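Local coordinates for hypothetical protein (Anabaena variabilis, PDB 2OBN) that is of unknown function but joins a Rossmann-like domain to a P-loop domain and so may bind a nucleotide or a related phosphate-bearing ligand, at residues B[167-172]-B[256-261]; B[314-319]-B[335-340]. The protein carries 2 engineered substitutions. All coordinates share one frame; numbering follows the deposited sequence.

Contact 1: residues B[167-172]-B[256-261]; sequences MSTSLE and QLVLVH. With PO4 (phosphate ion), chain G.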
loop_
_atom_site.group_PDB
_atom_site.type_symbol
_atom_site.label_atom_id
_atom_site.label_comp_id
_atom_site.label_asym_id
_atom_site.label_seq_id
_atom_site.Cartn_x
_atom_site.Cartn_y
_atom_site.Cartn_z
HETATM N N MSE B 167 2.166 -18.173 5.087
HETATM C CA MSE B 167 3.617 -18.360 5.191
HETATM C C MSE B 167 3.949 -19.835 5.301
HETATM O O MSE B 167 4.870 -20.324 4.638
HETATM C CB MSE B 167 4.207 -17.627 6.391
HETATM C CG MSE B 167 5.732 -17.568 6.339
HETATM SE SE MSE B 167 6.570 -16.756 7.897
HETATM C CE MSE B 167 6.322 -18.205 9.056
ATOM N N SER B 168 3.216 -20.532 6.154
ATOM C CA SER B 168 3.372 -21.967 6.300
ATOM C C SER B 168 3.268 -22.696 4.957
ATOM O O SER B 168 4.084 -23.573 4.660
ATOM C CB SER B 168 2.322 -22.511 7.271
ATOM O OG SER B 168 2.510 -21.923 8.538
ATOM N N THR B 169 2.263 -22.318 4.165
ATOM C CA THR B 169 2.020 -22.885 2.839
ATOM C C THR B 169 3.160 -22.605 1.862
ATOM O O THR B 169 3.595 -23.500 1.121
ATOM C CB THR B 169 0.710 -22.320 2.275
ATOM O OG1 THR B 169 -0.352 -22.652 3.165
ATOM C CG2 THR B 169 0.380 -22.883 0.922
ATOM N N SER B 170 3.646 -21.367 1.851
ATOM C CA SER B 170 4.759 -21.006 0.965
ATOM C C SER B 170 5.995 -21.801 1.343
ATOM O O SER B 170 6.711 -22.266 0.476
ATOM C CB SER B 170 5.079 -19.505 1.039
ATOM O OG SER B 170 4.034 -18.718 0.520
ATOM N N LEU B 171 6.227 -21.958 2.645
ATOM C CA LEU B 171 7.370 -22.715 3.137
ATOM C C LEU B 171 7.254 -24.204 2.808
ATOM O O LEU B 171 8.205 -24.800 2.309
ATOM C CB LEU B 171 7.529 -22.534 4.654
ATOM C CG LEU B 171 8.077 -21.207 5.186
ATOM C CD1 LEU B 171 7.970 -21.171 6.713
ATOM C CD2 LEU B 171 9.510 -20.986 4.737
ATOM N N GLU B 172 6.107 -24.802 3.103
ATOM C CA GLU B 172 5.894 -26.213 2.781
ATOM C C GLU B 172 6.036 -26.446 1.281
ATOM O O GLU B 172 6.608 -27.453 0.882
ATOM C CB GLU B 172 4.516 -26.707 3.251
ATOM C CG GLU B 172 4.296 -26.730 4.783
ATOM C CD GLU B 172 5.070 -27.824 5.517
ATOM O OE1 GLU B 172 5.838 -28.554 4.868
ATOM O OE2 GLU B 172 4.908 -27.947 6.757
ATOM N N GLN B 256 1.491 -18.414 -10.879
ATOM C CA GLN B 256 0.399 -19.176 -10.251
ATOM C C GLN B 256 0.099 -18.627 -8.856
ATOM O O GLN B 256 0.982 -18.078 -8.184
ATOM C CB GLN B 256 0.737 -20.669 -10.083
ATOM C CG GLN B 256 0.973 -21.488 -11.357
ATOM C CD GLN B 256 2.320 -21.242 -12.007
ATOM O OE1 GLN B 256 3.284 -20.851 -11.345
ATOM N NE2 GLN B 256 2.392 -21.459 -13.317
ATOM N N LEU B 257 -1.155 -18.778 -8.437
ATOM C CA LEU B 257 -1.594 -18.388 -7.110
ATOM C C LEU B 257 -2.076 -19.635 -6.388
ATOM O O LEU B 257 -2.599 -20.548 -7.020
ATOM C CB LEU B 257 -2.760 -17.396 -7.185
ATOM C CG LEU B 257 -2.487 -16.058 -7.896
ATOM C CD1 LEU B 257 -3.775 -15.252 -8.063
ATOM C CD2 LEU B 257 -1.421 -15.234 -7.186
ATOM N N VAL B 258 -1.865 -19.676 -5.075
ATOM C CA VAL B 258 -2.393 -20.736 -4.217
ATOM C C VAL B 258 -3.224 -20.011 -3.162
ATOM O O VAL B 258 -2.722 -19.118 -2.455
ATOM C CB VAL B 258 -1.273 -21.575 -3.559
ATOM C CG1 VAL B 258 -1.845 -22.547 -2.530
ATOM C CG2 VAL B 258 -0.481 -22.324 -4.622
ATOM N N LEU B 259 -4.506 -20.340 -3.096
ATOM C CA LEU B 259 -5.415 -19.689 -2.165
ATOM C C LEU B 259 -5.449 -20.441 -0.831
ATOM O O LEU B 259 -5.731 -21.623 -0.803
ATOM C CB LEU B 259 -6.827 -19.600 -2.776
ATOM C CG LEU B 259 -7.950 -18.972 -1.926
ATOM C CD1 LEU B 259 -7.595 -17.561 -1.478
ATOM C CD2 LEU B 259 -9.266 -18.964 -2.686
ATOM N N VAL B 260 -5.167 -19.741 0.264
ATOM C CA VAL B 260 -5.188 -20.340 1.588
ATOM C C VAL B 260 -6.515 -19.960 2.266
ATOM O O VAL B 260 -7.023 -18.852 2.092
ATOM C CB VAL B 260 -3.969 -19.902 2.429
ATOM C CG1 VAL B 260 -3.849 -20.734 3.730
ATOM C CG2 VAL B 260 -2.688 -20.018 1.598
ATOM N N HIS B 261 -7.087 -20.901 3.010
ATOM C CA HIS B 261 -8.346 -20.675 3.688
ATOM C C HIS B 261 -8.516 -21.600 4.882
ATOM O O HIS B 261 -8.152 -22.763 4.819
ATOM C CB HIS B 261 -9.478 -20.855 2.688
ATOM C CG HIS B 261 -10.845 -20.866 3.299
ATOM N ND1 HIS B 261 -11.460 -19.733 3.791
ATOM C CD2 HIS B 261 -11.736 -21.872 3.449
ATOM C CE1 HIS B 261 -12.667 -20.046 4.226
ATOM N NE2 HIS B 261 -12.853 -21.342 4.038
HETATM P P PO4 G . -0.269 -15.926 7.594
HETATM O O1 PO4 G . -0.314 -14.545 8.219
HETATM O O2 PO4 G . 0.980 -16.044 6.731
HETATM O O3 PO4 G . -0.159 -16.977 8.654
HETATM O O4 PO4 G . -1.479 -16.196 6.748
#

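Contact 2: residues B[314-319]-B[335-340]; sequences YAAKEA and VRFGAD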
loop_
_atom_site.group_PDB
_atom_site.type_symbol
_atom_site.label_atom_id
_atom_site.label_comp_id
_atom_site.label_asym_id
_atom_site.label_seq_id
_atom_site.Cartn_x
_atom_site.Cartn_y
_atom_site.Cartn_z
ATOM N N TYR B 314 -10.542 -37.041 10.333
ATOM C CA TYR B 314 -11.702 -37.461 9.545
ATOM C C TYR B 314 -12.451 -36.251 8.996
ATOM O O TYR B 314 -12.873 -36.246 7.837
ATOM C CB TYR B 314 -12.631 -38.303 10.418
ATOM C CG TYR B 314 -13.793 -38.952 9.700
ATOM C CD1 TYR B 314 -14.990 -38.270 9.518
ATOM C CD2 TYR B 314 -13.709 -40.267 9.246
ATOM C CE1 TYR B 314 -16.067 -38.863 8.880
ATOM C CE2 TYR B 314 -14.787 -40.882 8.609
ATOM C CZ TYR B 314 -15.967 -40.169 8.427
ATOM O OH TYR B 314 -17.057 -40.759 7.802
ATOM N N ALA B 315 -12.620 -35.238 9.839
ATOM C CA ALA B 315 -13.291 -34.013 9.447
ATOM C C ALA B 315 -12.432 -33.209 8.477
ATOM O O ALA B 315 -12.962 -32.573 7.552
ATOM C CB ALA B 315 -13.631 -33.182 10.690
ATOM N N ALA B 316 -11.115 -33.227 8.698
ATOM C CA ALA B 316 -10.158 -32.521 7.834
ATOM C C ALA B 316 -10.250 -33.046 6.423
ATOM O O ALA B 316 -10.289 -32.274 5.474
ATOM C CB ALA B 316 -8.727 -32.682 8.345
ATOM N N LYS B 317 -10.278 -34.371 6.302
ATOM C CA LYS B 317 -10.398 -35.026 5.004
ATOM C C LYS B 317 -11.737 -34.709 4.342
ATOM O O LYS B 317 -11.774 -34.436 3.151
ATOM C CB LYS B 317 -10.135 -36.529 5.133
ATOM C CG LYS B 317 -8.658 -36.844 5.398
ATOM C CD LYS B 317 -8.418 -38.328 5.585
ATOM C CE LYS B 317 -6.938 -38.646 5.832
ATOM N NZ LYS B 317 -6.742 -40.120 6.059
ATOM N N GLU B 318 -12.825 -34.718 5.112
ATOM C CA GLU B 318 -14.134 -34.324 4.567
ATOM C C GLU B 318 -14.108 -32.873 4.080
ATOM O O GLU B 318 -14.606 -32.561 2.996
ATOM C CB GLU B 318 -15.256 -34.489 5.586
ATOM C CG GLU B 318 -15.706 -35.899 5.747
ATOM C CD GLU B 318 -16.966 -36.035 6.592
ATOM O OE1 GLU B 318 -17.274 -35.120 7.400
ATOM O OE2 GLU B 318 -17.645 -37.074 6.437
ATOM N N ALA B 319 -13.530 -31.990 4.880
ATOM C CA ALA B 319 -13.449 -30.575 4.502
ATOM C C ALA B 319 -12.678 -30.412 3.177
ATOM O O ALA B 319 -13.089 -29.654 2.305
ATOM C CB ALA B 319 -12.822 -29.762 5.623
ATOM N N VAL B 335 0.365 -28.564 5.514
ATOM C CA VAL B 335 1.079 -28.733 6.771
ATOM C C VAL B 335 0.765 -30.125 7.298
ATOM O O VAL B 335 1.654 -30.889 7.682
ATOM C CB VAL B 335 0.633 -27.656 7.798
ATOM C CG1 VAL B 335 1.165 -27.946 9.206
ATOM C CG2 VAL B 335 1.067 -26.267 7.326
ATOM N N ARG B 336 -0.518 -30.458 7.259
ATOM C CA ARG B 336 -1.018 -31.716 7.805
ATOM C C ARG B 336 -0.772 -32.957 6.960
ATOM O O ARG B 336 -0.435 -34.016 7.503
ATOM C CB ARG B 336 -2.515 -31.559 8.048
ATOM C CG ARG B 336 -3.159 -32.647 8.837
ATOM C CD ARG B 336 -4.492 -32.154 9.357
ATOM N NE ARG B 336 -4.987 -32.992 10.438
ATOM C CZ ARG B 336 -6.038 -32.704 11.198
ATOM N NH1 ARG B 336 -6.739 -31.582 11.004
ATOM N NH2 ARG B 336 -6.386 -33.547 12.157
ATOM N N PHE B 337 -0.953 -32.837 5.646
ATOM C CA PHE B 337 -0.839 -33.987 4.753
ATOM C C PHE B 337 0.255 -33.917 3.688
ATOM O O PHE B 337 0.413 -34.866 2.921
ATOM C CB PHE B 337 -2.183 -34.233 4.067
ATOM C CG PHE B 337 -3.329 -34.402 5.017
ATOM C CD1 PHE B 337 -3.436 -35.550 5.801
ATOM C CD2 PHE B 337 -4.327 -33.436 5.109
ATOM C CE1 PHE B 337 -4.504 -35.720 6.674
ATOM C CE2 PHE B 337 -5.409 -33.600 5.985
ATOM C CZ PHE B 337 -5.497 -34.745 6.764
ATOM N N GLY B 338 1.013 -32.823 3.633
ATOM C CA GLY B 338 2.065 -32.656 2.630
ATOM C C GLY B 338 1.654 -31.714 1.505
ATOM O O GLY B 338 0.475 -31.555 1.206
ATOM N N ALA B 339 2.643 -31.124 0.841
ATOM C CA ALA B 339 2.386 -30.139 -0.199
ATOM C C ALA B 339 2.372 -30.654 -1.637
ATOM O O ALA B 339 2.074 -29.867 -2.547
ATOM C CB ALA B 339 3.410 -29.016 -0.077
ATOM N N ASP B 340 2.685 -31.935 -1.867
ATOM C CA ASP B 340 2.817 -32.443 -3.258
ATOM C C ASP B 340 1.592 -32.246 -4.154
ATOM O O ASP B 340 1.730 -31.950 -5.342
ATOM C CB ASP B 340 3.276 -33.915 -3.286
ATOM C CG ASP B 340 4.778 -34.085 -3.000
ATOM O OD1 ASP B 340 5.572 -33.149 -3.217
ATOM O OD2 ASP B 340 5.171 -35.180 -2.577
#

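Contact 1: residues B[167-172]-B[256-261]
Thr169 lays its branched end against two valines, Val260 and Val258, and these three buried residues carry the contact between 167-172 and 256-261. The closer approach is to Val260, whose CG2 lies 3.9 Å from Thr169 OG1 while the two side chains run past each other in opposite senses. Thr169 CG2, held anti to its own backbone nitrogen, reaches instead for Val258 CG1 at 4.1 Å. Threonine suits the place because its methyl serves the apolar surface of the strand while OG1, set beside the backbone N (chi1 -59°), bonds back to the carbonyl O of Gly165 one turn earlier. Valines, beta-branched, favour an extended chain and offer methyls to the helix at every second residue. Two residues before Thr169, the backbone N of Met167, a selenomethionine, donates to O2 of a phosphate ion at 2.9 Å (N-H...O 149°). The backbone N atoms of Ile164 and Gly165 and Lys166 NZ also bond to the ion, consistent with a P-loop, although it probably comes from the crystallisation liquor. The helix thus packs on a central strand of the parallel sheet, where strands 153-159 and 301-307 flank 256-262 and lend Thr157 and Ala305 to the surroundings of Thr169.

Contact 2: residues B[314-319]-B[335-340]
Ala316, on helix 313-327, fits its methyl against both Arg336 and Phe337 of the short, weakly bonded helix 334-337, a helix-to-helix contact at the C-terminal end of the P-loop domain's alpha/beta fold. The packing around this methyl is of two kinds. Over one face of the Arg336 guanidinium, Ala316 CB stands 3.5 Å from NH1. At the edge of the Phe337 ring, near the ring plane, the same CB lies 4.1 Å from CZ in a plain apolar contact. A residue as small as alanine lets the helix come up to two large side chains at once.

The second group is the aliphatic packing of Lys317. Its CG sits 4.0 Å from Phe337 CZ, and the extended chain then crosses the ring obliquely, bringing CE to 3.9 Å from CE1. Lysine is apt at this exposed surface because methylenes can lie along an aromatic ring while NZ makes a long, weak ion pair with Glu313 OE2. With an alanine at Phe337 the ring would be gone, which is likely to open a gap beside Ala316 and to leave Lys317 CG and CE and Arg336 CG without the surface they pack on.

Polar bonding fixes the arginine. Arg336 extends with CG anti to the backbone N (chi1 -169°), which carries the guanidinium across to the loop before helix 313-327; there NH1 bonds to Leu311 O and Thr308 OG1. Gly338 is the first residue to leave helical backbone angles; its positive phi (103°) would press a CB against the preceding carbonyl oxygen and so calls for glycine. Within 335-340 the two large side chains also pack on each other: Arg336 CG rests over the centre of the Phe337 ring, 3.7 Å above its plane.

From the N terminus, the chain passes through the Rossmann-like domain and enters the P-loop domain, where helix 166-179 follows strand 153-159. Contact 1 closes a long loop of 83 residues when strand 256-262 returns beside that helix. Only afterwards does contact 2 open, closing a short loop of 15 residues between helix 313-327 and helix 334-337. The two are therefore in series, neither nesting nor crossing, and their centres lie about 14 Å apart. They meet directly: Ser168 CB is 4.0 Å from Val335 CG2, and Glu172 O is 3.7 Å from Ala339 CB. Helix 166-179 thereby links the sheet to the domain's last helical elements.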